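Local coordinates for conserved hypothetical protein (PDB 1VK1) that is of unknown function but probably binds ATP, and pairs a ParB-like nuclease domain with a region related to serine kinases, at residues Val44-Lys58 with Leu80-Tyr92. Sequence-based numbering, arbitrary orientation.
Sequences VTGSGIFWKPMLLAK and LGAKRAPSVILDY
The two central, parallel strands of the mixed sheet in the ParB-like domain, 54-58 and 84-90, meet here through a ladder of four backbone hydrogen bonds. Met54 N donates to Pro86 O, Met54 O accepts from Val88 N (2.8 Å), Leu56 N reaches Val88 O, and Leu56 O takes Leu90 N (2.8 Å). Beyond Leu90 the strands part, and a water bridges Leu90 O to Lys58 N. On one face Leu55 lies alongside Val88, its CD2 3.8 Å from Val88 CB. The other face carries Met54, Leu56, Ser87 and Ile89, with helix 71-80 packed on Met54. This is a parallel pair joined through strand 65-67 and helix 71-80, with strand 19-22 flanking 84-90. With chi1 at -58°, Ser87 OG lies beside its own backbone N and bonds back to Ala85 O (3.0 Å), approaching from above the carbonyl plane; Ser87 OG also touches Met54 CB (3.4 Å) and Leu56 CD1. With alanine in place of this serine, Ala85 O would probably lose this bond and a small gap would open between Met54 and Leu56. At the start of the ladder the Pro86 and Phe50 side chains cross obliquely, Pro86 CG 3.5 Å from Phe50 CD2; farther back, Val44 CG1 and Leu80 CD1 meet tip to tip at 3.8 Å.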
loop_
_atom_site.group_PDB
_atom_site.type_symbol
_atom_site.label_atom_id
_atom_site.label_comp_id
_atom_site.label_asym_id
_atom_site.label_seq_id
_atom_site.Cartn_x
_atom_site.Cartn_y
_atom_site.Cartn_z
ATOM N N VAL A 44 -3.336 14.255 -11.303
ATOM C CA VAL A 44 -3.853 13.850 -12.592
ATOM C C VAL A 44 -4.723 14.945 -13.185
ATOM O O VAL A 44 -4.678 15.176 -14.389
ATOM C CB VAL A 44 -4.542 12.444 -12.549
ATOM C CG1 VAL A 44 -5.939 12.508 -11.928
ATOM C CG2 VAL A 44 -4.604 11.857 -13.905
ATOM N N THR A 45 -5.497 15.635 -12.354
ATOM C CA THR A 45 -6.332 16.734 -12.861
ATOM C C THR A 45 -5.492 17.961 -13.179
ATOM O O THR A 45 -5.762 18.648 -14.163
ATOM C CB THR A 45 -7.472 17.082 -11.902
ATOM O OG1 THR A 45 -6.964 17.441 -10.632
ATOM C CG2 THR A 45 -8.415 15.919 -11.670
ATOM N N GLY A 46 -4.451 18.231 -12.395
ATOM C CA GLY A 46 -3.604 19.384 -12.658
ATOM C C GLY A 46 -2.733 19.233 -13.889
ATOM O O GLY A 46 -2.565 20.186 -14.660
ATOM N N SER A 47 -2.168 18.044 -14.077
ATOM C CA SER A 47 -1.307 17.780 -15.224
ATOM C C SER A 47 -2.080 17.355 -16.449
ATOM O O SER A 47 -1.603 17.497 -17.571
ATOM C CB SER A 47 -0.284 16.709 -14.896
ATOM O OG SER A 47 -0.913 15.426 -14.820
ATOM N N GLY A 48 -3.265 16.788 -16.242
ATOM C CA GLY A 48 -4.040 16.209 -17.329
ATOM C C GLY A 48 -3.509 14.920 -17.923
ATOM O O GLY A 48 -4.010 14.475 -18.940
ATOM N N ILE A 49 -2.509 14.291 -17.286
ATOM C CA ILE A 49 -1.840 13.129 -17.860
ATOM C C ILE A 49 -1.780 11.998 -16.847
ATOM O O ILE A 49 -1.418 12.217 -15.698
ATOM C CB ILE A 49 -0.399 13.499 -18.316
ATOM C CG1 ILE A 49 -0.434 14.559 -19.446
ATOM C CG2 ILE A 49 0.375 12.273 -18.783
ATOM C CD1 ILE A 49 -1.051 14.094 -20.762
ATOM N N PHE A 50 -2.153 10.806 -17.292
ATOM C CA PHE A 50 -2.003 9.579 -16.526
ATOM C C PHE A 50 -0.782 8.875 -17.071
ATOM O O PHE A 50 -0.745 8.500 -18.232
ATOM C CB PHE A 50 -3.278 8.735 -16.729
ATOM C CG PHE A 50 -3.368 7.540 -15.833
ATOM C CD1 PHE A 50 -3.941 7.625 -14.585
ATOM C CD2 PHE A 50 -2.881 6.317 -16.239
ATOM C CE1 PHE A 50 -4.023 6.513 -13.766
ATOM C CE2 PHE A 50 -2.974 5.198 -15.389
ATOM C CZ PHE A 50 -3.529 5.311 -14.182
ATOM N N TRP A 51 0.232 8.720 -16.246
ATOM C CA TRP A 51 1.527 8.243 -16.770
ATOM C C TRP A 51 2.041 6.940 -16.207
ATOM O O TRP A 51 3.081 6.443 -16.673
ATOM C CB TRP A 51 2.587 9.321 -16.664
ATOM C CG TRP A 51 2.775 9.853 -15.350
ATOM C CD1 TRP A 51 2.220 11.005 -14.843
ATOM C CD2 TRP A 51 3.658 9.354 -14.324
ATOM N NE1 TRP A 51 2.672 11.218 -13.561
ATOM C CE2 TRP A 51 3.557 10.226 -13.225
ATOM C CE3 TRP A 51 4.518 8.249 -14.219
ATOM C CZ2 TRP A 51 4.268 10.031 -12.050
ATOM C CZ3 TRP A 51 5.221 8.070 -13.041
ATOM C CH2 TRP A 51 5.085 8.952 -11.983
ATOM N N LYS A 52 1.370 6.397 -15.206
ATOM C CA LYS A 52 1.853 5.190 -14.555
ATOM C C LYS A 52 0.797 4.107 -14.698
ATOM O O LYS A 52 -0.252 4.181 -14.033
ATOM C CB LYS A 52 2.152 5.455 -13.064
ATOM C CG LYS A 52 2.998 4.369 -12.427
ATOM C CD LYS A 52 3.400 4.708 -10.982
ATOM C CE LYS A 52 4.189 3.556 -10.344
ATOM N NZ LYS A 52 4.721 3.904 -8.985
ATOM N N PRO A 53 1.034 3.089 -15.541
ATOM C CA PRO A 53 -0.029 2.117 -15.825
ATOM C C PRO A 53 -0.403 1.326 -14.584
ATOM O O PRO A 53 0.433 1.096 -13.710
ATOM C CB PRO A 53 0.597 1.192 -16.871
ATOM C CG PRO A 53 2.064 1.298 -16.641
ATOM C CD PRO A 53 2.295 2.749 -16.243
ATOM N N MET A 54 -1.651 0.913 -14.513
ATOM C CA MET A 54 -2.042 -0.088 -13.546
ATOM C C MET A 54 -1.248 -1.350 -13.800
ATOM O O MET A 54 -0.946 -1.661 -14.947
ATOM C CB MET A 54 -3.516 -0.424 -13.705
ATOM C CG MET A 54 -4.493 0.740 -13.495
ATOM S SD MET A 54 -4.513 1.370 -11.770
ATOM C CE MET A 54 -5.038 -0.134 -10.915
ATOM N N LEU A 55 -0.940 -2.088 -12.746
ATOM C CA LEU A 55 -0.478 -3.478 -12.878
ATOM C C LEU A 55 -1.585 -4.366 -12.380
ATOM O O LEU A 55 -2.070 -4.179 -11.258
ATOM C CB LEU A 55 0.805 -3.751 -12.068
ATOM C CG LEU A 55 1.982 -2.846 -12.392
ATOM C CD1 LEU A 55 3.205 -3.240 -11.530
ATOM C CD2 LEU A 55 2.313 -2.850 -13.868
ATOM N N LEU A 56 -2.003 -5.307 -13.240
ATOM C CA LEU A 56 -3.130 -6.174 -12.987
ATOM C C LEU A 56 -2.760 -7.621 -13.214
ATOM O O LEU A 56 -1.830 -7.926 -13.952
ATOM C CB LEU A 56 -4.272 -5.851 -13.957
ATOM C CG LEU A 56 -4.816 -4.421 -13.955
ATOM C CD1 LEU A 56 -5.933 -4.331 -15.014
ATOM C CD2 LEU A 56 -5.320 -3.991 -12.614
ATOM N N ALA A 57 -3.540 -8.520 -12.633
ATOM C CA ALA A 57 -3.440 -9.959 -12.908
ATOM C C ALA A 57 -4.835 -10.535 -12.934
ATOM O O ALA A 57 -5.654 -10.226 -12.078
ATOM C CB ALA A 57 -2.613 -10.658 -11.855
ATOM N N LYS A 58 -5.131 -11.379 -13.898
ATOM C CA LYS A 58 -6.466 -11.954 -13.966
ATOM C C LYS A 58 -6.714 -12.888 -12.773
ATOM O O LYS A 58 -5.855 -13.672 -12.379
ATOM C CB LYS A 58 -6.707 -12.682 -15.316
ATOM C CG LYS A 58 -8.165 -13.238 -15.475
ATOM C CD LYS A 58 -8.568 -13.509 -16.923
ATOM C CE LYS A 58 -9.133 -12.259 -17.607
ATOM N NZ LYS A 58 -9.823 -12.593 -18.875
ATOM N N LEU A 80 -13.355 10.333 -9.853
ATOM C CA LEU A 80 -13.481 11.363 -10.887
ATOM C C LEU A 80 -14.529 11.032 -11.952
ATOM O O LEU A 80 -14.864 11.882 -12.783
ATOM C CB LEU A 80 -12.136 11.577 -11.568
ATOM C CG LEU A 80 -11.095 12.306 -10.714
ATOM C CD1 LEU A 80 -9.709 12.189 -11.319
ATOM C CD2 LEU A 80 -11.465 13.764 -10.519
ATOM N N GLY A 81 -15.038 9.811 -11.948
ATOM C CA GLY A 81 -16.035 9.371 -12.915
ATOM C C GLY A 81 -15.477 8.788 -14.206
ATOM O O GLY A 81 -16.207 8.661 -15.174
ATOM N N ALA A 82 -14.202 8.381 -14.216
ATOM C CA ALA A 82 -13.612 7.781 -15.388
ATOM C C ALA A 82 -14.110 6.356 -15.564
ATOM O O ALA A 82 -14.741 5.794 -14.659
ATOM C CB ALA A 82 -12.095 7.815 -15.289
ATOM N N LYS A 83 -13.794 5.776 -16.710
ATOM C CA LYS A 83 -14.252 4.450 -17.081
ATOM C C LYS A 83 -13.166 3.407 -17.227
ATOM O O LYS A 83 -13.437 2.240 -17.017
ATOM C CB LYS A 83 -15.004 4.516 -18.412
ATOM N N ARG A 84 -11.961 3.810 -17.631
ATOM C CA ARG A 84 -10.920 2.859 -17.974
ATOM C C ARG A 84 -9.569 3.385 -17.537
ATOM O O ARG A 84 -9.430 4.579 -17.257
ATOM C CB ARG A 84 -10.923 2.596 -19.487
ATOM C CG ARG A 84 -10.556 3.850 -20.330
ATOM C CD ARG A 84 -10.641 3.673 -21.843
ATOM N NE ARG A 84 -12.013 3.536 -22.303
ATOM C CZ ARG A 84 -12.832 4.553 -22.473
ATOM N NH1 ARG A 84 -12.430 5.808 -22.231
ATOM N NH2 ARG A 84 -14.082 4.324 -22.872
ATOM N N ALA A 85 -8.578 2.499 -17.488
ATOM C CA ALA A 85 -7.217 2.933 -17.246
ATOM C C ALA A 85 -6.253 2.054 -18.025
ATOM O O ALA A 85 -6.454 0.844 -18.142
ATOM C CB ALA A 85 -6.861 2.885 -15.769
ATOM N N PRO A 86 -5.163 2.641 -18.532
ATOM C CA PRO A 86 -4.105 1.850 -19.152
ATOM C C PRO A 86 -3.431 0.936 -18.136
ATOM O O PRO A 86 -3.109 1.376 -17.033
ATOM C CB PRO A 86 -3.117 2.898 -19.643
ATOM C CG PRO A 86 -3.346 4.087 -18.832
ATOM C CD PRO A 86 -4.814 4.075 -18.464
ATOM N N SER A 87 -3.237 -0.310 -18.534
ATOM C CA SER A 87 -2.854 -1.377 -17.650
ATOM C C SER A 87 -1.849 -2.328 -18.301
ATOM O O SER A 87 -1.870 -2.562 -19.501
ATOM C CB SER A 87 -4.099 -2.174 -17.243
ATOM O OG SER A 87 -5.090 -1.369 -16.621
ATOM N N VAL A 88 -1.007 -2.903 -17.460
ATOM C CA VAL A 88 -0.122 -3.989 -17.845
ATOM C C VAL A 88 -0.661 -5.222 -17.152
ATOM O O VAL A 88 -0.851 -5.208 -15.941
ATOM C CB VAL A 88 1.337 -3.698 -17.429
ATOM C CG1 VAL A 88 2.249 -4.925 -17.685
ATOM C CG2 VAL A 88 1.861 -2.485 -18.164
ATOM N N ILE A 89 -0.899 -6.281 -17.915
ATOM C CA ILE A 89 -1.446 -7.525 -17.403
ATOM C C ILE A 89 -0.295 -8.520 -17.159
ATOM O O ILE A 89 0.454 -8.834 -18.077
ATOM C CB ILE A 89 -2.446 -8.128 -18.411
ATOM C CG1 ILE A 89 -3.444 -7.079 -18.918
ATOM C CG2 ILE A 89 -3.141 -9.356 -17.816
ATOM C CD1 ILE A 89 -4.216 -6.466 -17.899
ATOM N N LEU A 90 -0.163 -8.971 -15.924
ATOM C CA LEU A 90 0.895 -9.843 -15.449
ATOM C C LEU A 90 0.350 -11.246 -15.204
ATOM O O LEU A 90 -0.847 -11.425 -14.936
ATOM C CB LEU A 90 1.388 -9.318 -14.079
ATOM C CG LEU A 90 1.865 -7.894 -13.957
ATOM C CD1 LEU A 90 2.162 -7.556 -12.503
ATOM C CD2 LEU A 90 3.092 -7.671 -14.792
ATOM N N ASP A 91 1.235 -12.243 -15.277
ATOM C CA ASP A 91 0.962 -13.554 -14.699
ATOM C C ASP A 91 1.444 -13.467 -13.257
ATOM O O ASP A 91 2.639 -13.438 -13.011
ATOM C CB ASP A 91 1.708 -14.653 -15.462
ATOM C CG ASP A 91 1.605 -16.033 -14.783
ATOM O OD1 ASP A 91 0.911 -16.164 -13.725
ATOM O OD2 ASP A 91 2.191 -17.040 -15.240
ATOM N N TYR A 92 0.509 -13.427 -12.328
ATOM C CA TYR A 92 0.841 -13.125 -10.933
ATOM C C TYR A 92 1.811 -14.157 -10.335
ATOM O O TYR A 92 2.675 -13.803 -9.546
ATOM C CB TYR A 92 -0.427 -13.036 -10.107
ATOM C CG TYR A 92 -0.218 -12.379 -8.766
ATOM C CD1 TYR A 92 0.368 -11.095 -8.669
ATOM C CD2 TYR A 92 -0.611 -12.998 -7.598
ATOM C CE1 TYR A 92 0.561 -10.484 -7.435
ATOM C CE2 TYR A 92 -0.423 -12.388 -6.377
ATOM C CZ TYR A 92 0.170 -11.128 -6.298
ATOM O OH TYR A 92 0.357 -10.519 -5.082
HETATM O O HOH W 1 -3.346 -12.267 -15.921
HETATM O O HOH W 2 -2.690 -14.113 -12.680
#